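Local coordinates for dnab-like replicative helicase (Bacillus phage SPP1, PDB 3BH0), which probably couples ATP hydrolysis to 5'-3' unwinding of duplex DNA as a DnaB-family replicative helicase, of which this chain is the ATPase domain, at residues V51-Y65 with F84-D97. Residues are numbered along the deposited sequence; the frame is centred on the assembly and turned at random.
Sequences VPSGFTELDRMTYGY and FALKQAKNMSDNDD
F84 turns its ring away from the backbone N (chi1 176°), whereas F55 swings its own to the side of the backbone N (chi1 -54°), and the two phenyl rings come together nearly parallel, planes at 11°. They are slid apart so that they barely overlap, F55 CE2 lying 3.3 Å from F84 CE1. F55 suits this place because its flat ring also accepts the methylenes of K87 and Q88: K87 CG lies 3.3 Å from F55 CZ, while the bent lysine chain carries NZ off to N304.

One turn further along helix 81-93, N91 supplies the cross-link that a short amide can make: ND2 donates to S53 O at 3.0 Å, in the carbonyl plane and on a lone pair. G54, with positive phi and no side chain, lets its CA come within 3.4 Å of N91 ND2. The turn is held from its other side by D59, whose OD1 takes both S53 N and S53 OG, from opposite faces of the carboxylate, while OD2 accepts from G54 N.

M92, extended beyond CG, is long and supple enough to pass V51 CG1 and put CE 3.3 Å from Y65 CE2, at the ring edge. P52 passes its ring obliquely beside the N95 amide, CG 3.7 Å from ND2.

The loop 51-55, tied to helix 56-62 through D59, and Y65 are thereby packed against the helix that follows the probable Walker A loop of this P-loop NTPase fold. On the sheet-facing side of that helix, A85 and A89 touch strand 183-188, while F84 and Q88 reach strand 259-265.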
loop_
_atom_site.group_PDB
_atom_site.type_symbol
_atom_site.label_atom_id
_atom_site.label_comp_id
_atom_site.label_asym_id
_atom_site.label_seq_id
_atom_site.Cartn_x
_atom_site.Cartn_y
_atom_site.Cartn_z
ATOM N N VAL A 51 10.274 1.991 6.951
ATOM C CA VAL A 51 9.853 0.746 6.343
ATOM C C VAL A 51 9.947 0.893 4.835
ATOM O O VAL A 51 9.385 1.838 4.267
ATOM C CB VAL A 51 8.387 0.414 6.701
ATOM C CG1 VAL A 51 8.039 -0.979 6.233
ATOM C CG2 VAL A 51 8.138 0.556 8.195
ATOM N N PRO A 52 10.653 -0.041 4.175
ATOM C CA PRO A 52 10.771 0.050 2.717
ATOM C C PRO A 52 9.519 -0.473 1.988
ATOM O O PRO A 52 8.931 -1.486 2.391
ATOM C CB PRO A 52 11.977 -0.845 2.411
ATOM C CG PRO A 52 11.961 -1.882 3.506
ATOM C CD PRO A 52 11.362 -1.220 4.722
ATOM N N SER A 53 9.120 0.232 0.935
ATOM C CA SER A 53 8.171 -0.286 -0.053
ATOM C C SER A 53 8.810 -1.439 -0.826
ATOM O O SER A 53 8.116 -2.352 -1.263
ATOM C CB SER A 53 7.815 0.811 -1.035
ATOM O OG SER A 53 8.980 1.258 -1.697
ATOM N N GLY A 54 10.137 -1.381 -0.981
ATOM C CA GLY A 54 10.908 -2.382 -1.707
ATOM C C GLY A 54 11.174 -1.932 -3.135
ATOM O O GLY A 54 11.825 -2.630 -3.917
ATOM N N PHE A 55 10.639 -0.764 -3.476
ATOM C CA PHE A 55 10.906 -0.154 -4.750
ATOM C C PHE A 55 11.984 0.890 -4.525
ATOM O O PHE A 55 11.733 1.993 -4.014
ATOM C CB PHE A 55 9.629 0.407 -5.386
ATOM C CG PHE A 55 8.524 -0.612 -5.509
ATOM C CD1 PHE A 55 8.713 -1.781 -6.243
ATOM C CD2 PHE A 55 7.304 -0.420 -4.878
ATOM C CE1 PHE A 55 7.699 -2.738 -6.344
ATOM C CE2 PHE A 55 6.282 -1.376 -4.986
ATOM C CZ PHE A 55 6.488 -2.526 -5.715
ATOM N N THR A 56 13.198 0.494 -4.893
ATOM C CA THR A 56 14.427 1.242 -4.644
ATOM C C THR A 56 14.240 2.765 -4.736
ATOM O O THR A 56 14.483 3.486 -3.763
ATOM C CB THR A 56 15.549 0.745 -5.614
ATOM O OG1 THR A 56 15.572 -0.695 -5.615
ATOM C CG2 THR A 56 16.925 1.279 -5.214
ATOM N N GLU A 57 13.778 3.229 -5.895
ATOM C CA GLU A 57 13.766 4.650 -6.211
ATOM C C GLU A 57 12.691 5.423 -5.482
ATOM O O GLU A 57 12.757 6.639 -5.417
ATOM C CB GLU A 57 13.630 4.870 -7.727
ATOM C CG GLU A 57 14.874 4.515 -8.530
ATOM C CD GLU A 57 16.134 5.214 -8.020
ATOM O OE1 GLU A 57 16.086 6.446 -7.760
ATOM O OE2 GLU A 57 17.173 4.518 -7.875
ATOM N N LEU A 58 11.691 4.724 -4.962
ATOM C CA LEU A 58 10.647 5.363 -4.174
ATOM C C LEU A 58 11.139 5.525 -2.734
ATOM O O LEU A 58 10.902 6.555 -2.102
ATOM C CB LEU A 58 9.331 4.563 -4.246
ATOM C CG LEU A 58 8.244 4.858 -3.197
ATOM C CD1 LEU A 58 7.602 6.214 -3.451
ATOM C CD2 LEU A 58 7.187 3.749 -3.129
ATOM N N ASP A 59 11.821 4.493 -2.239
ATOM C CA ASP A 59 12.475 4.521 -0.937
ATOM C C ASP A 59 13.596 5.564 -0.895
ATOM O O ASP A 59 13.853 6.150 0.146
ATOM C CB ASP A 59 12.991 3.122 -0.559
ATOM C CG ASP A 59 11.875 2.089 -0.459
ATOM O OD1 ASP A 59 10.701 2.491 -0.360
ATOM O OD2 ASP A 59 12.164 0.874 -0.491
ATOM N N ARG A 60 14.240 5.808 -2.034
ATOM C CA ARG A 60 15.208 6.898 -2.152
ATOM C C ARG A 60 14.551 8.243 -1.841
ATOM O O ARG A 60 15.123 9.057 -1.104
ATOM C CB ARG A 60 15.849 6.934 -3.544
ATOM C CG ARG A 60 17.272 7.516 -3.567
ATOM C CD ARG A 60 17.905 7.487 -4.979
ATOM N NE ARG A 60 17.563 8.679 -5.775
ATOM C CZ ARG A 60 18.092 8.997 -6.966
ATOM N NH1 ARG A 60 19.013 8.223 -7.541
ATOM N NH2 ARG A 60 17.703 10.108 -7.592
ATOM N N MET A 61 13.350 8.470 -2.378
ATOM C CA MET A 61 12.634 9.732 -2.152
ATOM C C MET A 61 12.118 9.883 -0.720
ATOM O O MET A 61 12.202 10.975 -0.141
ATOM C CB MET A 61 11.468 9.883 -3.133
ATOM C CG MET A 61 11.853 9.923 -4.617
ATOM S SD MET A 61 10.395 9.916 -5.697
ATOM C CE MET A 61 9.891 11.633 -5.602
ATOM N N THR A 62 11.587 8.791 -0.159
ATOM C CA THR A 62 10.932 8.812 1.148
ATOM C C THR A 62 11.869 8.478 2.312
ATOM O O THR A 62 11.673 8.970 3.424
ATOM C CB THR A 62 9.734 7.836 1.207
ATOM O OG1 THR A 62 10.197 6.483 1.061
ATOM C CG2 THR A 62 8.681 8.166 0.135
ATOM N N TYR A 63 12.884 7.649 2.034
ATOM C CA TYR A 63 13.778 7.046 3.041
ATOM C C TYR A 63 13.060 6.007 3.898
ATOM O O TYR A 63 13.492 5.681 5.003
ATOM C CB TYR A 63 14.584 8.093 3.858
ATOM C CG TYR A 63 15.777 8.624 3.063
ATOM C CD1 TYR A 63 15.736 9.880 2.452
ATOM C CD2 TYR A 63 16.918 7.831 2.863
ATOM C CE1 TYR A 63 16.807 10.354 1.699
ATOM C CE2 TYR A 63 17.997 8.299 2.111
ATOM C CZ TYR A 63 17.937 9.561 1.539
ATOM O OH TYR A 63 18.995 10.023 0.782
ATOM N N GLY A 64 11.975 5.464 3.334
ATOM C CA GLY A 64 11.115 4.494 4.009
ATOM C C GLY A 64 9.897 5.152 4.626
ATOM O O GLY A 64 9.868 6.378 4.827
ATOM N N TYR A 65 8.880 4.341 4.911
ATOM C CA TYR A 65 7.683 4.830 5.578
ATOM C C TYR A 65 7.965 4.980 7.051
ATOM O O TYR A 65 8.585 4.129 7.653
ATOM C CB TYR A 65 6.482 3.898 5.354
ATOM C CG TYR A 65 6.072 3.744 3.905
ATOM C CD1 TYR A 65 5.866 4.865 3.085
ATOM C CD2 TYR A 65 5.895 2.476 3.352
ATOM C CE1 TYR A 65 5.497 4.725 1.760
ATOM C CE2 TYR A 65 5.525 2.324 2.020
ATOM C CZ TYR A 65 5.323 3.448 1.228
ATOM O OH TYR A 65 4.949 3.279 -0.093
ATOM N N PHE A 84 0.290 -3.958 -6.845
ATOM C CA PHE A 84 1.300 -3.038 -6.317
ATOM C C PHE A 84 1.311 -3.003 -4.789
ATOM O O PHE A 84 2.386 -3.032 -4.162
ATOM C CB PHE A 84 1.049 -1.641 -6.894
ATOM C CG PHE A 84 1.954 -0.579 -6.361
ATOM C CD1 PHE A 84 3.242 -0.421 -6.864
ATOM C CD2 PHE A 84 1.509 0.300 -5.396
ATOM C CE1 PHE A 84 4.076 0.591 -6.384
ATOM C CE2 PHE A 84 2.336 1.310 -4.913
ATOM C CZ PHE A 84 3.622 1.449 -5.413
ATOM N N ALA A 85 0.120 -2.933 -4.195
ATOM C CA ALA A 85 -0.009 -2.989 -2.745
ATOM C C ALA A 85 0.480 -4.331 -2.179
ATOM O O ALA A 85 1.253 -4.360 -1.214
ATOM C CB ALA A 85 -1.446 -2.707 -2.326
ATOM N N LEU A 86 0.051 -5.439 -2.782
ATOM C CA LEU A 86 0.486 -6.757 -2.293
ATOM C C LEU A 86 1.983 -6.939 -2.462
ATOM O O LEU A 86 2.641 -7.542 -1.622
ATOM C CB LEU A 86 -0.299 -7.918 -2.926
ATOM C CG LEU A 86 -1.777 -8.038 -2.511
ATOM C CD1 LEU A 86 -2.526 -8.931 -3.448
ATOM C CD2 LEU A 86 -1.986 -8.503 -1.071
ATOM N N LYS A 87 2.524 -6.377 -3.534
ATOM C CA LYS A 87 3.954 -6.460 -3.780
ATOM C C LYS A 87 4.658 -5.835 -2.577
ATOM O O LYS A 87 5.426 -6.501 -1.888
ATOM C CB LYS A 87 4.295 -5.787 -5.107
ATOM C CG LYS A 87 5.758 -5.783 -5.478
ATOM C CD LYS A 87 6.315 -7.176 -5.641
ATOM C CE LYS A 87 7.826 -7.108 -5.809
ATOM N NZ LYS A 87 8.355 -8.457 -6.142
ATOM N N GLN A 88 4.331 -4.572 -2.309
ATOM C CA GLN A 88 4.758 -3.856 -1.107
ATOM C C GLN A 88 4.573 -4.646 0.178
ATOM O O GLN A 88 5.508 -4.757 0.968
ATOM C CB GLN A 88 4.042 -2.510 -0.982
ATOM C CG GLN A 88 4.458 -1.507 -2.026
ATOM C CD GLN A 88 4.306 -0.067 -1.579
ATOM O OE1 GLN A 88 3.934 0.798 -2.373
ATOM N NE2 GLN A 88 4.593 0.205 -0.314
ATOM N N ALA A 89 3.382 -5.198 0.389
ATOM C CA ALA A 89 3.111 -5.956 1.607
ATOM C C ALA A 89 4.165 -7.033 1.842
ATOM O O ALA A 89 4.645 -7.211 2.959
ATOM C CB ALA A 89 1.720 -6.569 1.570
ATOM N N LYS A 90 4.538 -7.739 0.780
ATOM C CA LYS A 90 5.460 -8.852 0.907
ATOM C C LYS A 90 6.882 -8.357 1.099
ATOM O O LYS A 90 7.641 -8.958 1.855
ATOM C CB LYS A 90 5.346 -9.783 -0.299
ATOM C CG LYS A 90 5.755 -11.241 -0.012
ATOM C CD LYS A 90 7.114 -11.536 -0.601
ATOM C CE LYS A 90 7.619 -12.915 -0.207
ATOM N NZ LYS A 90 8.861 -13.202 -1.015
ATOM N N ASN A 91 7.223 -7.262 0.420
ATOM C CA ASN A 91 8.513 -6.592 0.554
ATOM C C ASN A 91 8.799 -6.084 1.963
ATOM O O ASN A 91 9.927 -6.172 2.450
ATOM C CB ASN A 91 8.580 -5.412 -0.406
ATOM C CG ASN A 91 8.923 -5.824 -1.807
ATOM O OD1 ASN A 91 9.286 -6.974 -2.061
ATOM N ND2 ASN A 91 8.826 -4.881 -2.735
ATOM N N MET A 92 7.770 -5.531 2.597
ATOM C CA MET A 92 7.845 -5.104 3.993
ATOM C C MET A 92 7.911 -6.287 4.937
ATOM O O MET A 92 8.618 -6.234 5.940
ATOM C CB MET A 92 6.634 -4.263 4.357
ATOM C CG MET A 92 6.548 -2.982 3.595
ATOM S SD MET A 92 4.970 -2.217 3.896
ATOM C CE MET A 92 5.113 -0.896 2.727
ATOM N N SER A 93 7.161 -7.342 4.628
ATOM C CA SER A 93 7.235 -8.581 5.377
ATOM C C SER A 93 8.657 -9.119 5.368
ATOM O O SER A 93 9.117 -9.671 6.365
ATOM C CB SER A 93 6.284 -9.619 4.799
ATOM O OG SER A 93 6.473 -10.873 5.435
ATOM N N ASP A 94 9.351 -8.935 4.248
ATOM C CA ASP A 94 10.729 -9.397 4.079
ATOM C C ASP A 94 11.768 -8.624 4.908
ATOM O O ASP A 94 12.858 -9.125 5.166
ATOM C CB ASP A 94 11.120 -9.368 2.598
ATOM C CG ASP A 94 10.454 -10.473 1.784
ATOM O OD1 ASP A 94 9.721 -11.321 2.351
ATOM O OD2 ASP A 94 10.675 -10.476 0.556
ATOM N N ASN A 95 11.440 -7.405 5.313
ATOM C CA ASN A 95 12.270 -6.676 6.268
ATOM C C ASN A 95 11.976 -7.156 7.689
ATOM O O ASN A 95 12.535 -6.650 8.653
ATOM C CB ASN A 95 11.968 -5.183 6.170
ATOM C CG ASN A 95 13.209 -4.346 5.984
ATOM O OD1 ASN A 95 13.466 -3.422 6.764
ATOM N ND2 ASN A 95 13.978 -4.642 4.933
ATOM N N ASP A 96 11.089 -8.143 7.799
ATOM C CA ASP A 96 10.578 -8.662 9.076
ATOM C C ASP A 96 9.699 -7.644 9.824
ATOM O O ASP A 96 9.542 -7.708 11.052
ATOM C CB ASP A 96 11.694 -9.225 9.967
ATOM C CG ASP A 96 11.208 -10.373 10.851
ATOM O OD1 ASP A 96 10.952 -10.124 12.058
ATOM O OD2 ASP A 96 11.064 -11.516 10.330
ATOM N N ASP A 97 9.119 -6.714 9.069
ATOM C CA ASP A 97 8.078 -5.849 9.593
ATOM C C ASP A 97 6.775 -6.630 9.503
ATOM O O ASP A 97 6.707 -7.636 8.777
ATOM C CB ASP A 97 8.014 -4.543 8.801
ATOM C CG ASP A 97 9.272 -3.701 8.967
ATOM O OD1 ASP A 97 9.611 -3.371 10.123
ATOM O OD2 ASP A 97 9.923 -3.372 7.947
#